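Local coordinates for protein beta-lactamase (Nostoc sp., PDB 6NHS) that probably hydrolyses the beta-lactam ring of penicillin-type antibiotics, as a class D serine beta-lactamase, at residues T232-R237 with A242-E247. Residues are numbered along the deposited sequence; the frame is centred on the assembly and turned at random.
With EDO (1,2-ethanediol), chain E.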
ATOM      1  N   THR A 232      -0.182   2.565  -8.609  1.00 30.19           N
ATOM      2  CA  THR A 232      -1.158   2.215  -9.627  1.00 30.02           C
ATOM      3  C   THR A 232      -2.553   2.273  -9.018  1.00 30.55           C
ATOM      4  O   THR A 232      -2.773   1.803  -7.896  1.00 30.96           O
ATOM      5  CB  THR A 232      -0.879   0.814 -10.194  1.00 29.51           C
ATOM      6  OG1 THR A 232       0.362   0.827 -10.913  1.00 33.64           O
ATOM      7  CG2 THR A 232      -1.988   0.381 -11.135  1.00 29.41           C
ATOM      8  N   ASN A 233      -3.493   2.858  -9.756  1.00 29.13           N
ATOM      9  CA  ASN A 233      -4.856   3.039  -9.272  1.00 30.69           C
ATOM     10  C   ASN A 233      -5.805   2.800 -10.435  1.00 32.23           C
ATOM     11  O   ASN A 233      -5.686   3.464 -11.467  1.00 32.80           O
ATOM     12  CB  ASN A 233      -5.046   4.447  -8.696  1.00 29.06           C
ATOM     13  CG  ASN A 233      -6.386   4.627  -8.029  1.00 29.18           C
ATOM     14  OD1 ASN A 233      -7.403   4.806  -8.697  1.00 31.59           O
ATOM     15  ND2 ASN A 233      -6.395   4.584  -6.697  1.00 29.53           N
ATOM     16  N   ILE A 234      -6.732   1.848 -10.282  1.00 32.16           N
ATOM     17  CA  ILE A 234      -7.621   1.469 -11.376  1.00 33.93           C
ATOM     18  C   ILE A 234      -9.056   1.344 -10.881  1.00 35.06           C
ATOM     19  O   ILE A 234      -9.321   1.193  -9.687  1.00 34.85           O
ATOM     20  CB  ILE A 234      -7.197   0.139 -12.043  1.00 35.34           C
ATOM     21  CG1 ILE A 234      -7.410  -1.029 -11.069  1.00 35.07           C
ATOM     22  CG2 ILE A 234      -5.758   0.202 -12.507  1.00 33.11           C
ATOM     23  CD1 ILE A 234      -7.343  -2.407 -11.732  1.00 38.61           C
ATOM     24  N   ASP A 235      -9.985   1.393 -11.835  1.00 33.60           N
ATOM     25  CA  ASP A 235     -11.353   0.956 -11.598  1.00 35.47           C
ATOM     26  C   ASP A 235     -11.429  -0.565 -11.681  1.00 38.54           C
ATOM     27  O   ASP A 235     -10.865  -1.179 -12.591  1.00 39.30           O
ATOM     28  CB  ASP A 235     -12.307   1.556 -12.634  1.00 36.92           C
ATOM     29  CG  ASP A 235     -12.489   3.056 -12.484  1.00 37.06           C
ATOM     30  OD1 ASP A 235     -11.984   3.642 -11.505  1.00 36.67           O
ATOM     31  OD2 ASP A 235     -13.149   3.644 -13.363  1.00 41.52           O
ATOM     32  N   ILE A 236     -12.144  -1.174 -10.739  1.00 38.77           N
ATOM     33  CA  ILE A 236     -12.440  -2.603 -10.778  1.00 38.94           C
ATOM     34  C   ILE A 236     -13.944  -2.751 -10.956  1.00 41.41           C
ATOM     35  O   ILE A 236     -14.723  -2.413 -10.056  1.00 41.23           O
ATOM     36  CB  ILE A 236     -11.954  -3.329  -9.515  1.00 36.98           C
ATOM     37  CG1 ILE A 236     -10.429  -3.305  -9.441  1.00 35.40           C
ATOM     38  CG2 ILE A 236     -12.466  -4.772  -9.490  1.00 39.74           C
ATOM     39  CD1 ILE A 236      -9.873  -3.985  -8.207  1.00 35.12           C
ATOM     40  N   ARG A 237     -14.365  -3.249 -12.120  1.00 47.86           N
ATOM     41  CA  ARG A 237     -15.780  -3.457 -12.393  1.00 56.33           C
ATOM     42  C   ARG A 237     -16.150  -4.922 -12.571  1.00 60.17           C
ATOM     43  O   ARG A 237     -17.340  -5.237 -12.676  1.00 61.56           O
ATOM     44  CB  ARG A 237     -16.208  -2.650 -13.628  1.00 61.35           C
ATOM     45  CG  ARG A 237     -16.482  -1.181 -13.304  1.00 64.25           C
ATOM     46  CD  ARG A 237     -16.856  -0.372 -14.533  1.00 70.87           C
ATOM     47  NE  ARG A 237     -15.699   0.315 -15.101  1.00 75.19           N
ATOM     48  CZ  ARG A 237     -15.339   1.556 -14.788  1.00 76.28           C
ATOM     49  NH1 ARG A 237     -16.051   2.252 -13.911  1.00 76.15           N
ATOM     50  NH2 ARG A 237     -14.270   2.103 -15.354  1.00 76.53           N
ATOM     51  N   ALA A 242      -9.227  -7.114 -11.207  1.00 43.65           N
ATOM     52  CA  ALA A 242      -8.346  -7.085 -10.042  1.00 43.78           C
ATOM     53  C   ALA A 242      -6.932  -7.529 -10.396  1.00 44.39           C
ATOM     54  O   ALA A 242      -5.954  -6.959  -9.902  1.00 42.82           O
ATOM     55  CB  ALA A 242      -8.915  -7.962  -8.929  1.00 45.16           C
ATOM     56  N   ALA A 243      -6.803  -8.546 -11.250  1.00 46.32           N
ATOM     57  CA  ALA A 243      -5.481  -9.002 -11.664  1.00 45.02           C
ATOM     58  C   ALA A 243      -4.717  -7.930 -12.432  1.00 44.78           C
ATOM     59  O   ALA A 243      -3.481  -7.974 -12.479  1.00 45.04           O
ATOM     60  CB  ALA A 243      -5.601 -10.267 -12.517  1.00 48.77           C
ATOM     61  N   ALA A 244      -5.417  -6.957 -13.019  1.00 40.81           N
ATOM     62  CA  ALA A 244      -4.736  -5.916 -13.774  1.00 40.06           C
ATOM     63  C   ALA A 244      -3.960  -4.958 -12.880  1.00 43.31           C
ATOM     64  O   ALA A 244      -3.098  -4.235 -13.385  1.00 42.62           O
ATOM     65  CB  ALA A 244      -5.744  -5.142 -14.622  1.00 44.00           C
ATOM     66  N   ARG A 245      -4.240  -4.940 -11.571  1.00 41.93           N
ATOM     67  CA  ARG A 245      -3.516  -4.059 -10.654  1.00 37.87           C
ATOM     68  C   ARG A 245      -2.010  -4.266 -10.764  1.00 37.45           C
ATOM     69  O   ARG A 245      -1.247  -3.311 -10.948  1.00 37.68           O
ATOM     70  CB  ARG A 245      -3.971  -4.312  -9.215  1.00 37.68           C
ATOM     71  CG  ARG A 245      -5.366  -3.823  -8.881  1.00 37.74           C
ATOM     72  CD  ARG A 245      -5.742  -4.251  -7.479  1.00 36.31           C
ATOM     73  NE  ARG A 245      -5.791  -5.707  -7.353  1.00 37.76           N
ATOM     74  CZ  ARG A 245      -6.041  -6.341  -6.214  1.00 37.90           C
ATOM     75  NH1 ARG A 245      -6.070  -7.668  -6.175  1.00 38.59           N
ATOM     76  NH2 ARG A 245      -6.268  -5.641  -5.109  1.00 33.87           N
ATOM     77  N   ILE A 246      -1.568  -5.517 -10.652  1.00 35.75           N
ATOM     78  CA  ILE A 246      -0.143  -5.812 -10.724  1.00 38.15           C
ATOM     79  C   ILE A 246       0.328  -5.864 -12.173  1.00 40.07           C
ATOM     80  O   ILE A 246       1.433  -5.411 -12.493  1.00 40.18           O
ATOM     81  CB  ILE A 246       0.147  -7.119  -9.964  1.00 37.90           C
ATOM     82  CG1 ILE A 246      -0.015  -6.879  -8.458  1.00 38.62           C
ATOM     83  CG2 ILE A 246       1.534  -7.658 -10.295  1.00 37.27           C
ATOM     84  CD1 ILE A 246       0.110  -8.103  -7.615  1.00 38.85           C
ATOM     85  N   GLU A 247      -0.513  -6.379 -13.075  1.00 43.51           N
ATOM     86  CA  GLU A 247      -0.092  -6.557 -14.462  1.00 44.04           C
ATOM     87  C   GLU A 247       0.204  -5.223 -15.144  1.00 43.20           C
ATOM     88  O   GLU A 247       1.180  -5.114 -15.898  1.00 39.94           O
ATOM     89  CB  GLU A 247      -1.155  -7.344 -15.229  1.00 46.05           C
ATOM     90  CG  GLU A 247      -0.779  -7.686 -16.668  1.00 49.70           C
ATOM     91  CD  GLU A 247       0.472  -8.547 -16.777  1.00 49.19           C
ATOM     92  OE1 GLU A 247       0.830  -9.227 -15.795  1.00 49.45           O
ATOM     93  OE2 GLU A 247       1.104  -8.533 -17.852  1.00 50.90           O
TER
HETATM   94  C1  EDO E 304      -6.679  -6.688  -1.617  1.00 62.51           C
HETATM   95  O1  EDO E 304      -5.293  -6.453  -1.871  1.00 57.76           O
HETATM   96  C2  EDO E 304      -7.230  -7.581  -2.721  1.00 65.98           C
HETATM   97  O2  EDO E 304      -6.208  -8.483  -3.157  1.00 67.38           O
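Ile234 and Ile236 press their terminal methyls against the helical segment 242-247, where the aliphatic stem of Arg245 crosses Ile234 and passes the tip of Ile236. From CB, the Arg245 chain passes first to CG, which packs 3.7 Å from CD1 of Ile234; the two side chains cross at about a right angle. The Ile234 torsion (chi1 68°) sets CG1 between the backbone N and the carbonyl carbon, and the extended chi2 then carries CD1 on to Arg245 CG and the methyl of Ala244. One atom further, Arg245 CD lies 4.2 Å from Ile236 CD1, a methyl that also rests 3.9 Å from Ala242 CA. A bend at chi3 (-63°) brings Arg245 NE to Ala242 O, 2.8 Å away and close to the guanidinium plane. This oxygen also accepts the backbone N of Arg245, from the opposite face of its plane, which closes the side chain back on its own helix and fixes NE. At the tip, Arg245 NH1 donates to O2 of an ethanediol, 3.1 Å away, probably from the crystallisation liquor and also bonded to Thr204 OG1; its NH2 bonds to Gly205 O, in what is probably the KTG motif. Thr232 CG2 lies 3.8 Å from Arg245 O, itself hydrogen-bonded to Thr249 OG1. The axes of the two short segments approach to 8.6 Å at 156°. The contact packs C-terminal helix 239-255 against strand 226-236, as is characteristic of the serine beta-lactamase and penicillin-binding transpeptidase fold; Arg245 reaches strand 198-207, two strands away, while strand 35-41 flanks the other edge.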